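Local coordinates for protein taurine dioxygenase (Burkholderia xenovorans, PDB 5KEU) that probably acts as an iron- and 2-oxoglutarate-dependent dioxygenase of the TauD/TfdA family, and holds a magnesium ion at its metal site in this crystal, at residues T120-D125 against Q151-A156; L130-A135 against D296-P301; L218-S223 against L242-A247. All coordinates share one frame; numbering follows the deposited sequence.

Interaction 1 of 3, residues T120-D125 against Q151-A156; sequences TGWHTD and QWTNLA. With MG (magnesium ion), chain C; FMT (formic acid), chain T; FMT (formic acid), chain M.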
loop_
_atom_site.group_PDB
_atom_site.type_symbol
_atom_site.label_atom_id
_atom_site.label_comp_id
_atom_site.label_asym_id
_atom_site.label_seq_id
_atom_site.Cartn_x
_atom_site.Cartn_y
_atom_site.Cartn_z
ATOM N N THR B 120 -3.461 9.286 7.314
ATOM C CA THR B 120 -2.482 10.343 7.526
ATOM C C THR B 120 -1.543 10.446 6.335
ATOM O O THR B 120 -0.978 9.445 5.874
ATOM C CB THR B 120 -1.694 10.073 8.809
ATOM O OG1 THR B 120 -2.600 10.091 9.918
ATOM C CG2 THR B 120 -0.629 11.121 9.010
ATOM N N GLY B 121 -1.385 11.666 5.819
ATOM C CA GLY B 121 -0.509 11.905 4.701
ATOM C C GLY B 121 -1.159 11.754 3.344
ATOM O O GLY B 121 -0.606 12.245 2.353
ATOM N N TRP B 122 -2.323 11.103 3.266
ATOM C CA TRP B 122 -3.040 11.005 1.996
ATOM C C TRP B 122 -3.632 12.352 1.627
ATOM O O TRP B 122 -4.265 13.001 2.465
ATOM C CB TRP B 122 -4.154 9.969 2.090
ATOM C CG TRP B 122 -3.664 8.563 2.033
ATOM C CD1 TRP B 122 -3.347 7.739 3.095
ATOM C CD2 TRP B 122 -3.430 7.799 0.846
ATOM N NE1 TRP B 122 -2.940 6.507 2.624
ATOM C CE2 TRP B 122 -2.980 6.519 1.251
ATOM C CE3 TRP B 122 -3.539 8.078 -0.523
ATOM C CZ2 TRP B 122 -2.672 5.518 0.335
ATOM C CZ3 TRP B 122 -3.235 7.070 -1.443
ATOM C CH2 TRP B 122 -2.797 5.811 -1.004
ATOM N N HIS B 123 -3.455 12.767 0.373
ATOM C CA HIS B 123 -3.937 14.098 0.003
ATOM C C HIS B 123 -4.067 14.232 -1.504
ATOM O O HIS B 123 -3.440 13.506 -2.284
ATOM C CB HIS B 123 -2.998 15.203 0.500
ATOM C CG HIS B 123 -1.647 15.141 -0.136
ATOM N ND1 HIS B 123 -0.736 14.151 0.162
ATOM C CD2 HIS B 123 -1.069 15.915 -1.088
ATOM C CE1 HIS B 123 0.354 14.324 -0.567
ATOM N NE2 HIS B 123 0.183 15.394 -1.329
ATOM N N THR B 124 -4.885 15.201 -1.893
ATOM C CA THR B 124 -4.973 15.678 -3.263
ATOM C C THR B 124 -4.295 17.039 -3.273
ATOM O O THR B 124 -4.513 17.838 -2.363
ATOM C CB THR B 124 -6.430 15.758 -3.705
ATOM O OG1 THR B 124 -7.025 14.438 -3.595
ATOM C CG2 THR B 124 -6.533 16.186 -5.138
ATOM N N ASP B 125 -3.439 17.289 -4.255
ATOM C CA ASP B 125 -2.570 18.464 -4.159
ATOM C C ASP B 125 -3.345 19.776 -4.209
ATOM O O ASP B 125 -4.183 19.986 -5.085
ATOM C CB ASP B 125 -1.541 18.444 -5.271
ATOM C CG ASP B 125 -0.430 17.452 -5.004
ATOM O OD1 ASP B 125 -0.153 17.150 -3.805
ATOM O OD2 ASP B 125 0.154 16.988 -5.999
ATOM N N GLN B 151 2.238 6.067 -3.221
ATOM C CA GLN B 151 0.971 5.379 -3.451
ATOM C C GLN B 151 -0.094 6.366 -3.920
ATOM O O GLN B 151 -0.079 7.539 -3.541
ATOM C CB GLN B 151 0.462 4.679 -2.205
ATOM C CG GLN B 151 1.482 3.711 -1.590
ATOM C CD GLN B 151 0.846 2.732 -0.634
ATOM O OE1 GLN B 151 -0.167 2.113 -0.953
ATOM N NE2 GLN B 151 1.458 2.558 0.539
ATOM N N TRP B 152 -1.044 5.860 -4.712
ATOM C CA TRP B 152 -2.194 6.637 -5.170
ATOM C C TRP B 152 -3.458 5.860 -4.855
ATOM O O TRP B 152 -3.452 4.625 -4.874
ATOM C CB TRP B 152 -2.166 6.901 -6.702
ATOM C CG TRP B 152 -1.144 7.929 -7.118
ATOM C CD1 TRP B 152 -1.381 9.243 -7.428
ATOM C CD2 TRP B 152 0.268 7.725 -7.271
ATOM N NE1 TRP B 152 -0.193 9.878 -7.755
ATOM C CE2 TRP B 152 0.831 8.969 -7.669
ATOM C CE3 TRP B 152 1.110 6.625 -7.115
ATOM C CZ2 TRP B 152 2.197 9.130 -7.915
ATOM C CZ3 TRP B 152 2.482 6.794 -7.360
ATOM C CH2 TRP B 152 3.001 8.027 -7.771
ATOM N N THR B 153 -4.559 6.577 -4.628
ATOM C CA THR B 153 -5.842 5.910 -4.489
ATOM C C THR B 153 -6.844 6.509 -5.475
ATOM O O THR B 153 -6.759 7.687 -5.846
ATOM C CB THR B 153 -6.357 5.992 -3.052
ATOM O OG1 THR B 153 -7.537 5.188 -2.926
ATOM C CG2 THR B 153 -6.661 7.456 -2.645
ATOM N N ASN B 154 -7.785 5.675 -5.897
ATOM C CA ASN B 154 -8.765 6.012 -6.927
ATOM C C ASN B 154 -10.026 6.529 -6.240
ATOM O O ASN B 154 -10.810 5.754 -5.691
ATOM C CB ASN B 154 -9.053 4.781 -7.789
ATOM C CG ASN B 154 -10.025 5.070 -8.919
ATOM O OD1 ASN B 154 -10.792 6.023 -8.864
ATOM N ND2 ASN B 154 -10.010 4.225 -9.941
ATOM N N LEU B 155 -10.231 7.844 -6.288
ATOM C CA LEU B 155 -11.358 8.464 -5.599
ATOM C C LEU B 155 -12.648 8.432 -6.419
ATOM O O LEU B 155 -13.732 8.641 -5.860
ATOM C CB LEU B 155 -11.006 9.916 -5.227
ATOM C CG LEU B 155 -9.824 10.067 -4.258
ATOM C CD1 LEU B 155 -9.487 11.526 -3.912
ATOM C CD2 LEU B 155 -10.147 9.326 -2.966
ATOM N N ALA B 156 -12.568 8.173 -7.722
ATOM C CA ALA B 156 -13.788 7.879 -8.468
ATOM C C ALA B 156 -14.355 6.535 -8.036
ATOM O O ALA B 156 -15.549 6.411 -7.737
ATOM C CB ALA B 156 -13.504 7.887 -9.975
HETATM MG MG MG C . 1.202 15.736 -2.899
HETATM C C FMT T . -4.103 12.670 11.236
HETATM O O1 FMT T . -3.411 12.667 10.219
HETATM O O2 FMT T . -3.692 12.953 12.367
HETATM C C FMT M . 4.990 3.312 1.465
HETATM O O1 FMT M . 3.935 3.965 1.524
HETATM O O2 FMT M . 6.048 3.609 2.044
HETATM O O HOH W 1 2.327 16.351 -4.402
HETATM O O HOH W 2 2.840 14.642 -2.196
#

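Interaction 2 of 3, residues L130-A135 against D296-P301; sequences LNPPWA and DVPVGP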
loop_
_atom_site.group_PDB
_atom_site.type_symbol
_atom_site.label_atom_id
_atom_site.label_comp_id
_atom_site.label_asym_id
_atom_site.label_seq_id
_atom_site.Cartn_x
_atom_site.Cartn_y
_atom_site.Cartn_z
ATOM N N LEU B 130 -8.692 27.552 -4.698
ATOM C CA LEU B 130 -9.946 27.559 -5.443
ATOM C C LEU B 130 -9.882 26.637 -6.653
ATOM O O LEU B 130 -10.862 25.954 -6.973
ATOM C CB LEU B 130 -10.281 28.990 -5.879
ATOM C CG LEU B 130 -11.572 29.098 -6.711
ATOM C CD1 LEU B 130 -12.795 28.555 -5.974
ATOM C CD2 LEU B 130 -11.798 30.560 -7.141
ATOM N N ASN B 131 -8.746 26.614 -7.351
ATOM C CA ASN B 131 -8.582 25.795 -8.553
ATOM C C ASN B 131 -7.355 24.907 -8.380
ATOM O O ASN B 131 -6.248 25.251 -8.823
ATOM C CB ASN B 131 -8.477 26.658 -9.813
ATOM C CG ASN B 131 -7.347 27.651 -9.754
ATOM O OD1 ASN B 131 -7.109 28.273 -8.721
ATOM N ND2 ASN B 131 -6.616 27.788 -10.863
ATOM N N PRO B 132 -7.509 23.759 -7.730
ATOM C CA PRO B 132 -6.357 22.874 -7.554
ATOM C C PRO B 132 -5.851 22.401 -8.902
ATOM O O PRO B 132 -6.621 22.311 -9.875
ATOM C CB PRO B 132 -6.921 21.714 -6.717
ATOM C CG PRO B 132 -8.226 22.279 -6.091
ATOM C CD PRO B 132 -8.746 23.233 -7.122
ATOM N N PRO B 133 -4.550 22.134 -9.019
ATOM C CA PRO B 133 -4.001 21.693 -10.308
ATOM C C PRO B 133 -4.647 20.386 -10.742
ATOM O O PRO B 133 -4.972 19.533 -9.917
ATOM C CB PRO B 133 -2.503 21.518 -10.021
ATOM C CG PRO B 133 -2.412 21.347 -8.519
ATOM C CD PRO B 133 -3.511 22.236 -7.977
ATOM N N TRP B 134 -4.880 20.245 -12.050
ATOM C CA TRP B 134 -5.566 19.028 -12.472
ATOM C C TRP B 134 -4.621 17.845 -12.572
ATOM O O TRP B 134 -5.070 16.695 -12.472
ATOM C CB TRP B 134 -6.316 19.254 -13.798
ATOM C CG TRP B 134 -5.496 19.209 -15.045
ATOM C CD1 TRP B 134 -4.913 20.273 -15.685
ATOM C CD2 TRP B 134 -5.207 18.055 -15.847
ATOM N NE1 TRP B 134 -4.265 19.845 -16.821
ATOM C CE2 TRP B 134 -4.434 18.492 -16.947
ATOM C CE3 TRP B 134 -5.531 16.699 -15.744
ATOM C CZ2 TRP B 134 -3.963 17.617 -17.925
ATOM C CZ3 TRP B 134 -5.069 15.829 -16.726
ATOM C CH2 TRP B 134 -4.292 16.295 -17.801
ATOM N N ALA B 135 -3.318 18.085 -12.701
ATOM C CA ALA B 135 -2.387 16.971 -12.827
ATOM C C ALA B 135 -1.015 17.404 -12.343
ATOM O O ALA B 135 -0.701 18.598 -12.307
ATOM C CB ALA B 135 -2.291 16.485 -14.282
ATOM N N ASP B 296 -9.039 23.739 -13.321
ATOM C CA ASP B 296 -10.243 24.548 -13.347
ATOM C C ASP B 296 -10.909 24.521 -11.972
ATOM O O ASP B 296 -10.478 23.813 -11.061
ATOM C CB ASP B 296 -11.177 24.050 -14.445
ATOM C CG ASP B 296 -11.478 22.563 -14.336
ATOM O OD1 ASP B 296 -12.497 22.137 -14.924
ATOM O OD2 ASP B 296 -10.711 21.822 -13.677
ATOM N N VAL B 297 -11.975 25.292 -11.812
ATOM C CA VAL B 297 -12.670 25.313 -10.519
ATOM C C VAL B 297 -13.559 24.073 -10.419
ATOM O O VAL B 297 -14.314 23.788 -11.367
ATOM C CB VAL B 297 -13.486 26.595 -10.374
ATOM C CG1 VAL B 297 -14.215 26.620 -9.023
ATOM C CG2 VAL B 297 -12.557 27.826 -10.513
ATOM N N PRO B 298 -13.515 23.322 -9.316
ATOM C CA PRO B 298 -14.390 22.148 -9.186
ATOM C C PRO B 298 -15.862 22.518 -9.171
ATOM O O PRO B 298 -16.254 23.614 -8.762
ATOM C CB PRO B 298 -13.974 21.534 -7.841
ATOM C CG PRO B 298 -12.538 21.985 -7.653
ATOM C CD PRO B 298 -12.515 23.384 -8.230
ATOM N N VAL B 299 -16.681 21.555 -9.585
ATOM C CA VAL B 299 -18.132 21.658 -9.580
ATOM C C VAL B 299 -18.706 20.397 -8.946
ATOM O O VAL B 299 -18.232 19.293 -9.238
ATOM C CB VAL B 299 -18.661 21.823 -11.017
ATOM C CG1 VAL B 299 -20.104 22.081 -10.986
ATOM C CG2 VAL B 299 -17.903 22.941 -11.748
ATOM N N GLY B 300 -19.729 20.550 -8.115
ATOM C CA GLY B 300 -20.395 19.418 -7.508
ATOM C C GLY B 300 -21.564 18.940 -8.345
ATOM O O GLY B 300 -21.888 19.523 -9.392
ATOM N N PRO B 301 -22.229 17.873 -7.890
ATOM C CA PRO B 301 -23.350 17.311 -8.666
ATOM C C PRO B 301 -24.488 18.288 -8.891
ATOM O O PRO B 301 -25.252 18.111 -9.848
ATOM C CB PRO B 301 -23.803 16.112 -7.810
ATOM C CG PRO B 301 -22.591 15.744 -7.010
ATOM C CD PRO B 301 -21.889 17.040 -6.719
HETATM O O HOH W 3 -9.034 21.497 -10.467
#

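Interaction 3 of 3, residues L218-S223 against L242-A247; sequences LYVSPS and LLWEHA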
loop_
_atom_site.group_PDB
_atom_site.type_symbol
_atom_site.label_atom_id
_atom_site.label_comp_id
_atom_site.label_asym_id
_atom_site.label_seq_id
_atom_site.Cartn_x
_atom_site.Cartn_y
_atom_site.Cartn_z
ATOM N N LEU B 218 -15.023 11.124 -4.995
ATOM C CA LEU B 218 -15.120 11.388 -3.564
ATOM C C LEU B 218 -13.935 12.274 -3.194
ATOM O O LEU B 218 -12.841 11.799 -2.900
ATOM C CB LEU B 218 -15.136 10.082 -2.774
ATOM C CG LEU B 218 -15.320 10.231 -1.262
ATOM C CD1 LEU B 218 -16.685 10.893 -0.978
ATOM C CD2 LEU B 218 -15.228 8.858 -0.581
ATOM N N TYR B 219 -14.171 13.590 -3.204
ATOM C CA TYR B 219 -13.103 14.596 -3.204
ATOM C C TYR B 219 -12.673 14.931 -1.771
ATOM O O TYR B 219 -12.845 16.044 -1.302
ATOM C CB TYR B 219 -13.600 15.844 -3.942
ATOM C CG TYR B 219 -12.540 16.743 -4.548
ATOM C CD1 TYR B 219 -11.633 16.257 -5.483
ATOM C CD2 TYR B 219 -12.461 18.094 -4.195
ATOM C CE1 TYR B 219 -10.654 17.102 -6.054
ATOM C CE2 TYR B 219 -11.496 18.948 -4.767
ATOM C CZ TYR B 219 -10.604 18.444 -5.692
ATOM O OH TYR B 219 -9.656 19.274 -6.270
ATOM N N VAL B 220 -12.118 13.947 -1.051
ATOM C CA VAL B 220 -11.984 14.089 0.403
ATOM C C VAL B 220 -10.546 14.321 0.869
ATOM O O VAL B 220 -10.281 14.246 2.075
ATOM C CB VAL B 220 -12.624 12.898 1.141
ATOM C CG1 VAL B 220 -14.121 12.938 0.940
ATOM C CG2 VAL B 220 -12.082 11.560 0.635
ATOM N N SER B 221 -9.626 14.649 -0.035
ATOM C CA SER B 221 -8.266 15.138 0.260
ATOM C C SER B 221 -7.883 15.150 1.747
ATOM O O SER B 221 -7.969 16.196 2.407
ATOM C CB SER B 221 -8.127 16.553 -0.324
ATOM O OG SER B 221 -6.761 16.920 -0.374
ATOM N N PRO B 222 -7.463 14.012 2.320
ATOM C CA PRO B 222 -7.433 13.909 3.795
ATOM C C PRO B 222 -6.520 14.917 4.499
ATOM O O PRO B 222 -6.864 15.373 5.596
ATOM C CB PRO B 222 -6.990 12.452 4.041
ATOM C CG PRO B 222 -7.521 11.705 2.836
ATOM C CD PRO B 222 -7.373 12.699 1.657
ATOM N N SER B 223 -5.393 15.310 3.907
ATOM C CA SER B 223 -4.518 16.245 4.616
ATOM C C SER B 223 -5.117 17.642 4.733
ATOM O O SER B 223 -4.732 18.398 5.633
ATOM C CB SER B 223 -3.159 16.360 3.921
ATOM O OG SER B 223 -2.436 15.156 4.023
ATOM N N LEU B 242 -15.067 8.193 8.645
ATOM C CA LEU B 242 -15.671 7.134 7.840
ATOM C C LEU B 242 -15.222 7.222 6.384
ATOM O O LEU B 242 -14.813 6.219 5.789
ATOM C CB LEU B 242 -17.196 7.234 7.929
ATOM C CG LEU B 242 -17.983 6.245 7.068
ATOM C CD1 LEU B 242 -17.844 4.808 7.620
ATOM C CD2 LEU B 242 -19.424 6.664 7.056
ATOM N N LEU B 243 -15.325 8.420 5.779
ATOM C CA LEU B 243 -14.983 8.565 4.369
ATOM C C LEU B 243 -13.488 8.407 4.119
ATOM O O LEU B 243 -13.093 7.895 3.066
ATOM C CB LEU B 243 -15.459 9.923 3.849
ATOM C CG LEU B 243 -16.979 10.122 3.909
ATOM C CD1 LEU B 243 -17.274 11.586 3.562
ATOM C CD2 LEU B 243 -17.698 9.203 2.893
ATOM N N TRP B 244 -12.648 8.857 5.058
ATOM C CA TRP B 244 -11.203 8.755 4.870
ATOM C C TRP B 244 -10.726 7.311 4.974
ATOM O O TRP B 244 -9.846 6.879 4.215
ATOM C CB TRP B 244 -10.483 9.626 5.904
ATOM C CG TRP B 244 -10.595 11.120 5.601
ATOM C CD1 TRP B 244 -10.873 11.714 4.399
ATOM C CD2 TRP B 244 -10.444 12.171 6.548
ATOM N NE1 TRP B 244 -10.887 13.103 4.547
ATOM C CE2 TRP B 244 -10.615 13.397 5.860
ATOM C CE3 TRP B 244 -10.167 12.198 7.920
ATOM C CZ2 TRP B 244 -10.517 14.628 6.501
ATOM C CZ3 TRP B 244 -10.063 13.434 8.555
ATOM C CH2 TRP B 244 -10.233 14.627 7.842
ATOM N N GLU B 245 -11.245 6.570 5.954
ATOM C CA GLU B 245 -10.975 5.137 6.040
ATOM C C GLU B 245 -11.388 4.442 4.748
ATOM O O GLU B 245 -10.657 3.611 4.198
ATOM C CB GLU B 245 -11.718 4.603 7.274
ATOM C CG GLU B 245 -11.947 3.126 7.457
ATOM C CD GLU B 245 -12.815 2.833 8.706
ATOM O OE1 GLU B 245 -14.049 3.161 8.724
ATOM O OE2 GLU B 245 -12.241 2.301 9.688
ATOM N N HIS B 246 -12.565 4.803 4.237
ATOM C CA HIS B 246 -13.062 4.202 3.006
ATOM C C HIS B 246 -12.165 4.548 1.817
ATOM O O HIS B 246 -11.833 3.685 0.999
ATOM C CB HIS B 246 -14.501 4.683 2.764
ATOM C CG HIS B 246 -15.078 4.208 1.464
ATOM N ND1 HIS B 246 -15.473 2.903 1.259
ATOM C CD2 HIS B 246 -15.287 4.855 0.293
ATOM C CE1 HIS B 246 -15.923 2.771 0.020
ATOM N NE2 HIS B 246 -15.812 3.937 -0.590
ATOM N N ALA B 247 -11.760 5.808 1.699
ATOM C CA ALA B 247 -11.045 6.237 0.504
ATOM C C ALA B 247 -9.658 5.623 0.406
ATOM O O ALA B 247 -9.048 5.691 -0.665
ATOM C CB ALA B 247 -10.917 7.769 0.467
#

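Interaction 1 of 3, residues T120-D125 against Q151-A156
Trp122 lays the benzo end of its indole against the strand of Gln151-Asn154, within the four-stranded antiparallel sheet of the double-stranded beta-helix (cupin) fold. Strands 122-123 and 150-154 are not neighbours there: strand 271-274 runs between them and hydrogen-bonds to both, so side chains of one segment pack on side chains and backbone of the other, with no hydrogen bond between them. With CG anti to its carbonyl carbon (chi1 -76°), the indole swings from beside the backbone toward the far strand. Its CZ3 brings a ring edge, near the plane, to 3.5 Å from Thr153 N, while CH2 meets Gln151 CB at 3.7 Å. The ring and the Gln151 amide are turned 72° apart. The glutamine touches the ring through CB; its NE2 gives a nearly straight hydrogen bond (169°) to a formic acid, probably from the crystallisation liquor. Thr153 suits its place by having two different branches: the methyl CG2 touches Trp122 CZ3 at 3.7 Å, and OG1 is bonded to Ala247 O. Thr124 OG1, held by Thr271 O, passes alongside Leu155 CD1, a small polar group beside a bulky apolar one.

Trp122 adjoins the metal site in sequence. His123 and Asp125 form the HxD part of the family's facial triad, completed by His273; Asn323 O and two waters also bind the magnesium, which probably occupies the iron site. His123 NE2 binds it at 1.9 Å and Asp125 OD1 at 2.2 Å. His123 ND1 donates to Gly121 O at 2.9 Å, close to the ring plane, which helps fix the imidazole's rotation.

Interaction 2 of 3, residues L130-A135 against D296-P301
Leu130 reaches across to Val297 where two loops pass each other at the edge of the jelly-roll (double-stranded beta-helix) core: one leads into strand 135-140, the other follows strand 287-293. Starting at CB, the leucine extends with CG anti to the backbone N (chi1 178°), which carries its branches over the valine. Leu130 CG comes to 4.1 Å from Val297 CG2, and Leu130 CD1 goes further to meet Val297 CG1 at 3.9 Å. The two side chains lie at a slant to one another, and the forked ends of leucine and valine fit such a partly buried seam, where apolar surface is shared without any need for a fixed direction.

Asn131 follows with its CB near the backbone carbonyl of Asp296, O lying 3.7 Å away, while its amide ND2 turns to a weak hydrogen bond with Gly295 O. Next come two prolines, which approach through their CD corners, Pro132 CD 3.9 Å from Pro298 CD. Their rings restrict the backbone, which suits irregular loops, and both also pack on His204 of strand 200-209. In the conformer given here, the carboxylate of Asp296 forms a salt bridge with Arg208 of that same strand.

No direct hydrogen bond joins the loops. Leu130 O is buried without a polar partner in the model, its nearest neighbour across the contact being Pro298 CD at 3.3 Å. A bridging water does the polar work instead, donating to Pro132 O at 2.6 Å and to Asp296 O at 2.8 Å.

Interaction 3 of 3, residues L218-S223 against L242-A247
Pro222 packs over one face of the Trp244 indole, while the two side chains run past each other in opposite directions. Pro222 CB sits 3.9 Å from the centroid of the five-membered ring and only 8° off its normal, a CH-pi contact; Pro222 CG touches Trp244 CD1 at 3.7 Å. Proline suits this place because its compact, C-H-rich ring matches an aromatic face. At the indole's edge a second grip forms: Trp244 NE1 donates to Val220 O at 2.8 Å. The bond is bent, 137° at the hydrogen, and the oxygen lies somewhat out of the ring plane. The tryptophan's CG lies anti to its carbonyl carbon (chi1 -74°), which leads the indole off the helix toward the loop.

This packs helix 233-247 against the loop joining strands 216-218 and 225-228, outside the strands of the double-stranded beta-helix core. Toward Leu218 the contact is mostly apolar. Val220 CG2 meets Ala247 CB at 4.0 Å, the small alanine letting the branched side chain come close to the helix, and Val220 CG1 faces Leu243 CD1. Leu218 lies aslant to His246, Leu218 CD2 approaching the imidazole edge at His246 CD2, 4.1 Å away; the histidine's NE2 is taken by Ala158 O. Beyond the contact, Trp244 also meets the ring of Trp119. Within the loop Tyr219 centres an inverse gamma turn, closed by a weak bond of 2.9 Å from Val220 N to Leu218 O.

Interactions 1 and 3 are buried and adjoin: Leu155 O meets Leu218 N at 2.9 Å, probably as a hydrogen bond, and Pro222 CB packs on Trp122 O, so the metal-bearing segment 120-125, the loop 218-223 and helix 233-247 pack together. Interaction 2 is only partly buried, and touches interaction 1 through Pro132 beside Asp125 O and interaction 3 through Pro132 beside Tyr219 OH. Their chemistry follows their place. Interaction 1 has indole packing beside metal ligands, and interaction 3 joins helix to loop by an indole hydrogen bond and CH-pi contact, whereas interaction 2 relies on prolines, aliphatic tips and a shared water.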